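Pectate lyase 1 (Juniperus ashei, PDB 1PXZ) shows low calcium-dependent pectate lyase activity, cleaving galacturonan chains by elimination, and is the major allergen of mountain cedar pollen. Local coordinates at residues G184-N189 and K214-F219; H239-N244 and E325-E330. All coordinates share one frame; numbering follows the deposited sequence.

In the fold
From the N terminus the chain first reaches 184-189, runs through strand 198-201 and returns to 214-219, where contact 1 closes one turn of the parallel beta-helix by pairing strand 185-195 with strand 214-218. The next turn brings in 239-244, and Val217 N lies 2.7 Å from His239 O, a probable hydrogen bond that sets strand 237-241 beside strand 214-218. Contact 2 closes much later, when the tail after strand 302-304 folds back over 239-244. The two loops follow each other in series, neither enclosing the other. Contact 1 joins successive coils; contact 2 fastens the C-terminal tail to the outside of them.

Contact 1 of 2, residues G184-N189 and K214-F219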
loop_
_atom_site.group_PDB
_atom_site.type_symbol
_atom_site.label_atom_id
_atom_site.label_comp_id
_atom_site.label_asym_id
_atom_site.label_seq_id
_atom_site.Cartn_x
_atom_site.Cartn_y
_atom_site.Cartn_z
ATOM N N GLY A 184 -6.910 -9.615 0.155
ATOM C CA GLY A 184 -5.704 -10.392 0.414
ATOM C C GLY A 184 -4.480 -9.512 0.173
ATOM O O GLY A 184 -3.608 -9.900 -0.589
ATOM N N ILE A 185 -4.472 -8.350 0.831
ATOM C CA ILE A 185 -3.404 -7.369 0.603
ATOM C C ILE A 185 -2.765 -6.915 1.892
ATOM O O ILE A 185 -3.411 -6.664 2.901
ATOM C CB ILE A 185 -4.006 -6.175 -0.163
ATOM C CG1 ILE A 185 -4.402 -6.642 -1.588
ATOM C CG2 ILE A 185 -3.116 -4.953 -0.219
ATOM C CD1 ILE A 185 -5.400 -5.692 -2.208
ATOM N N THR A 186 -1.436 -6.799 1.860
ATOM C CA THR A 186 -0.721 -6.223 2.988
ATOM C C THR A 186 0.007 -4.980 2.495
ATOM O O THR A 186 0.630 -5.014 1.438
ATOM C CB THR A 186 0.289 -7.215 3.587
ATOM O OG1 THR A 186 -0.447 -8.240 4.285
ATOM C CG2 THR A 186 1.236 -6.605 4.613
ATOM N N ILE A 187 -0.098 -3.930 3.286
ATOM C CA ILE A 187 0.614 -2.681 2.980
ATOM C C ILE A 187 1.504 -2.423 4.173
ATOM O O ILE A 187 0.998 -2.066 5.247
ATOM C CB ILE A 187 -0.417 -1.582 2.737
ATOM C CG1 ILE A 187 -1.270 -1.858 1.481
ATOM C CG2 ILE A 187 0.220 -0.200 2.704
ATOM C CD1 ILE A 187 -2.573 -1.074 1.450
ATOM N N SER A 188 2.809 -2.607 4.011
ATOM C CA SER A 188 3.670 -2.659 5.192
ATOM C C SER A 188 4.983 -1.903 5.020
ATOM O O SER A 188 5.486 -1.839 3.895
ATOM C CB SER A 188 4.000 -4.132 5.529
ATOM O OG SER A 188 4.571 -4.803 4.410
ATOM N N ASN A 189 5.529 -1.371 6.117
ATOM C CA ASN A 189 6.877 -0.821 6.114
ATOM C C ASN A 189 7.027 0.338 5.127
ATOM O O ASN A 189 8.176 0.611 4.772
ATOM C CB ASN A 189 7.909 -1.897 5.727
ATOM C CG ASN A 189 8.055 -2.995 6.766
ATOM O OD1 ASN A 189 8.275 -2.700 7.941
ATOM N ND2 ASN A 189 7.958 -4.261 6.334
ATOM N N LYS A 214 -10.284 -7.646 2.491
ATOM C CA LYS A 214 -9.498 -7.767 3.712
ATOM C C LYS A 214 -8.102 -7.194 3.480
ATOM O O LYS A 214 -7.453 -7.660 2.537
ATOM C CB LYS A 214 -9.403 -9.222 4.164
ATOM C CG LYS A 214 -10.792 -9.841 4.418
ATOM C CD LYS A 214 -10.596 -11.305 4.838
ATOM C CE LYS A 214 -11.804 -11.823 5.604
ATOM N NZ LYS A 214 -13.046 -11.708 4.788
ATOM N N VAL A 215 -7.719 -6.218 4.291
ATOM C CA VAL A 215 -6.437 -5.532 4.087
ATOM C C VAL A 215 -5.676 -5.334 5.392
ATOM O O VAL A 215 -6.307 -4.972 6.392
ATOM C CB VAL A 215 -6.626 -4.143 3.449
ATOM C CG1 VAL A 215 -5.269 -3.442 3.348
ATOM C CG2 VAL A 215 -7.277 -4.270 2.077
ATOM N N THR A 216 -4.361 -5.546 5.370
ATOM C CA THR A 216 -3.516 -5.355 6.550
ATOM C C THR A 216 -2.656 -4.109 6.308
ATOM O O THR A 216 -2.006 -4.077 5.260
ATOM C CB THR A 216 -2.598 -6.556 6.843
ATOM O OG1 THR A 216 -3.389 -7.727 7.097
ATOM C CG2 THR A 216 -1.749 -6.343 8.093
ATOM N N VAL A 217 -2.723 -3.169 7.244
ATOM C CA VAL A 217 -1.854 -1.974 7.130
ATOM C C VAL A 217 -0.908 -2.000 8.315
ATOM O O VAL A 217 -1.408 -1.708 9.423
ATOM C CB VAL A 217 -2.687 -0.688 7.093
ATOM C CG1 VAL A 217 -1.780 0.550 7.074
ATOM C CG2 VAL A 217 -3.612 -0.696 5.890
ATOM N N ALA A 218 0.365 -2.354 8.115
ATOM C CA ALA A 218 1.256 -2.552 9.251
ATOM C C ALA A 218 2.670 -1.987 9.129
ATOM O O ALA A 218 3.306 -2.084 8.084
ATOM C CB ALA A 218 1.362 -4.058 9.501
ATOM N N PHE A 219 3.171 -1.447 10.225
ATOM C CA PHE A 219 4.541 -0.977 10.373
ATOM C C PHE A 219 4.873 0.173 9.414
ATOM O O PHE A 219 6.038 0.344 9.021
ATOM C CB PHE A 219 5.546 -2.116 10.180
ATOM C CG PHE A 219 5.176 -3.400 10.914
ATOM C CD1 PHE A 219 5.175 -3.406 12.295
ATOM C CD2 PHE A 219 4.856 -4.549 10.209
ATOM C CE1 PHE A 219 4.836 -4.574 12.980
ATOM C CE2 PHE A 219 4.487 -5.709 10.882
ATOM C CZ PHE A 219 4.470 -5.700 12.266
HETATM O O HOH W 1 8.811 -0.230 8.998
#
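The amide of Asn189 and the ring of Phe219 lie side by side and point the same way, their planes only 18° apart. OD1 of Asn189 comes obliquely to the ring and makes its nearest side-chain approach at Phe219 CB, 3.6 Å away. A water ties the pair together, donating to Asn189 OD1 at 2.7 Å and to Phe219 O at 2.8 Å. Asn2 also holds OD1, while ND2 bonds to Asp164, so the amide is gripped at both ends.

Before this corner the backbones run parallel and in step, from Ile185 opposite Val215 to Ser188 opposite Ala218, their short axes 13° apart. Thr216 N donates to Ile185 O, Ile187 N to Thr216 O at 2.7 Å, and Ala218 N to Ile187 O. Asn189 N then bonds to Ala218 O, carrying the ladder into the turn.

Ile185, Ile187, Val215 and Val217 fill the inner face, against Met199 and Leu201 of strand 198-201 and Val178 and Ile176 of strand 174-179. Here Ile187 CD1 reaches diagonally to Val215 CG1, 4.1 Å away, and Val215 turns that methyl anti to its own nitrogen (chi1 176°). On the outer face Thr186 and Thr216 run alongside each other, with Thr186 OG1 3.7 Å from Thr216 CB. Their hydroxyls bond outward, Thr186 to Val26 and Gly29, Thr216 to Tyr321 and Phe28.

Asn189 and Phe219 both have left-handed helical backbone angles, and Asn242 of the next coil does too. Such stacked corners, with parallel strands in exact register and aliphatic residues piled inside, are the mark of the right-handed parallel beta-helix of the pectate lyases.

Contact 2 of 2, residues H239-N244 and E325-E330; sequences HVANNN and EAFKVE
His239 and Phe327 bring their rings together from opposite directions, centroids 6.0 Å apart and planes inclined at 49°, too oblique for a stack or a T-shaped pair. Their nearest atoms are His239 CE1 and Phe327 CZ, at 4.1 Å. Phe327 places its ring between its backbone nitrogen and carbonyl carbon (chi1 62°), which turns it down toward the strand although its CB starts off to one side. The imidazole is pinned at both nitrogens, ND1 by the hydroxyl of Tyr321 and NE2 by Glu264, which should fix its rotation. One of its faces is partly covered by Ala241, whose CB sits 3.6 Å above the plane, near the rim.

Apolar contacts centre on Val329. Its CG2 packs 3.9 Å from Ala241 CB and also meets His239 at the ring edge, 4.1 Å from CE1. Phe327 CZ adds a second apolar neighbour to Ala241, 4.2 Å from that residue's CB. The other methyl of Val329, CG1, lies 3.7 Å from Asn242 CG, where the two side chains slide past each other in opposite directions.

The polar part is less certain. The amide of Asn242 lies against the backbone of Glu330; its nitrogen and oxygen are probably exchanged in the model, and turned over, the group could bond to both the N and the O of Glu330.

The touching parts, 239-242 and 327-330, run 49° apart, and 325-330 forms no regular strand, so the tail lies across the coil and does not extend its sheet; together the segments bury 249 Å². Strand 237-241 runs between strands 214-218 and 260-264, and the tail bridges both neighbours, Phe327 touching Thr216 and Val329 touching Glu264. Arg300 bonds to Val329 O, and Leu338 of helix 335-338 packs on Asn242 and Glu330.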
loop_
_atom_site.group_PDB
_atom_site.type_symbol
_atom_site.label_atom_id
_atom_site.label_comp_id
_atom_site.label_asym_id
_atom_site.label_seq_id
_atom_site.Cartn_x
_atom_site.Cartn_y
_atom_site.Cartn_z
ATOM N N HIS A 239 -7.146 -4.196 9.125
ATOM C CA HIS A 239 -6.357 -4.299 10.344
ATOM C C HIS A 239 -5.220 -3.276 10.297
ATOM O O HIS A 239 -4.330 -3.393 9.452
ATOM C CB HIS A 239 -5.830 -5.725 10.523
ATOM C CG HIS A 239 -5.102 -5.978 11.799
ATOM N ND1 HIS A 239 -4.035 -6.830 11.911
ATOM C CD2 HIS A 239 -5.327 -5.443 13.038
ATOM C CE1 HIS A 239 -3.600 -6.836 13.163
ATOM N NE2 HIS A 239 -4.371 -6.006 13.870
ATOM N N VAL A 240 -5.264 -2.289 11.169
ATOM C CA VAL A 240 -4.253 -1.218 11.192
ATOM C C VAL A 240 -3.342 -1.426 12.387
ATOM O O VAL A 240 -3.751 -1.114 13.507
ATOM C CB VAL A 240 -4.915 0.167 11.231
ATOM C CG1 VAL A 240 -3.876 1.292 11.154
ATOM C CG2 VAL A 240 -5.897 0.353 10.077
ATOM N N ALA A 241 -2.128 -1.965 12.178
ATOM C CA ALA A 241 -1.329 -2.436 13.300
ATOM C C ALA A 241 0.099 -1.915 13.370
ATOM O O ALA A 241 0.819 -2.008 12.370
ATOM C CB ALA A 241 -1.251 -3.972 13.209
ATOM N N ASN A 242 0.555 -1.413 14.508
ATOM C CA ASN A 242 1.933 -0.992 14.736
ATOM C C ASN A 242 2.439 -0.021 13.659
ATOM O O ASN A 242 3.563 -0.135 13.161
ATOM C CB ASN A 242 2.838 -2.210 14.820
ATOM C CG ASN A 242 2.801 -2.821 16.212
ATOM O OD1 ASN A 242 2.386 -2.224 17.213
ATOM N ND2 ASN A 242 3.268 -4.047 16.252
ATOM N N ASN A 243 1.581 0.951 13.337
ATOM C CA ASN A 243 2.020 2.057 12.485
ATOM C C ASN A 243 2.335 3.290 13.329
ATOM O O ASN A 243 1.815 3.395 14.436
ATOM C CB ASN A 243 0.931 2.427 11.486
ATOM C CG ASN A 243 0.347 1.255 10.724
ATOM O OD1 ASN A 243 -0.680 0.660 11.066
ATOM N ND2 ASN A 243 1.034 0.943 9.632
ATOM N N ASN A 244 3.139 4.213 12.818
ATOM C CA ASN A 244 3.520 5.429 13.550
ATOM C C ASN A 244 2.964 6.657 12.864
ATOM O O ASN A 244 3.199 6.858 11.661
ATOM C CB ASN A 244 5.048 5.477 13.627
ATOM C CG ASN A 244 5.598 6.434 14.656
ATOM O OD1 ASN A 244 4.985 6.665 15.700
ATOM N ND2 ASN A 244 6.763 7.017 14.400
ATOM N N GLU A 325 -1.042 -16.234 8.279
ATOM C CA GLU A 325 -1.194 -14.785 8.246
ATOM C C GLU A 325 -0.824 -14.090 9.554
ATOM O O GLU A 325 -0.410 -12.928 9.522
ATOM C CB GLU A 325 -2.643 -14.390 7.917
ATOM C CG GLU A 325 -3.166 -14.799 6.555
ATOM C CD GLU A 325 -4.668 -14.858 6.450
ATOM O OE1 GLU A 325 -5.416 -14.990 7.456
ATOM O OE2 GLU A 325 -5.161 -14.777 5.298
ATOM N N ALA A 326 -1.010 -14.766 10.684
ATOM C CA ALA A 326 -0.943 -14.157 12.001
ATOM C C ALA A 326 0.438 -13.606 12.291
ATOM O O ALA A 326 1.439 -14.181 11.861
ATOM C CB ALA A 326 -1.302 -15.191 13.085
ATOM N N PHE A 327 0.506 -12.504 13.044
ATOM C CA PHE A 327 1.794 -12.015 13.488
ATOM C C PHE A 327 1.634 -11.208 14.775
ATOM O O PHE A 327 0.538 -10.736 15.081
ATOM C CB PHE A 327 2.409 -11.123 12.412
ATOM C CG PHE A 327 1.577 -9.885 12.107
ATOM C CD1 PHE A 327 0.462 -9.972 11.297
ATOM C CD2 PHE A 327 1.937 -8.663 12.640
ATOM C CE1 PHE A 327 -0.293 -8.847 10.996
ATOM C CE2 PHE A 327 1.200 -7.522 12.340
ATOM C CZ PHE A 327 0.098 -7.622 11.507
ATOM N N LYS A 328 2.721 -11.044 15.499
ATOM C CA LYS A 328 2.622 -10.346 16.781
ATOM C C LYS A 328 2.498 -8.841 16.627
ATOM O O LYS A 328 3.261 -8.222 15.892
ATOM C CB LYS A 328 3.881 -10.639 17.613
ATOM C CG LYS A 328 3.745 -10.169 19.058
ATOM C CD LYS A 328 4.927 -10.637 19.894
ATOM C CE LYS A 328 4.893 -12.136 20.153
ATOM N NZ LYS A 328 6.158 -12.814 19.751
ATOM N N VAL A 329 1.556 -8.244 17.337
ATOM C CA VAL A 329 1.426 -6.796 17.405
ATOM C C VAL A 329 1.836 -6.346 18.802
ATOM O O VAL A 329 1.295 -6.848 19.801
ATOM C CB VAL A 329 -0.008 -6.370 17.066
ATOM C CG1 VAL A 329 -0.141 -4.851 17.065
ATOM C CG2 VAL A 329 -0.436 -6.921 15.705
ATOM N N GLU A 330 2.805 -5.435 18.887
ATOM C CA GLU A 330 3.224 -4.882 20.174
ATOM C C GLU A 330 2.363 -3.701 20.586
ATOM O O GLU A 330 1.574 -3.195 19.786
ATOM C CB GLU A 330 4.672 -4.381 20.081
ATOM C CG GLU A 330 5.569 -5.414 19.415
ATOM C CD GLU A 330 5.890 -6.553 20.353
ATOM O OE1 GLU A 330 5.748 -6.325 21.576
ATOM O OE2 GLU A 330 6.263 -7.643 19.874
#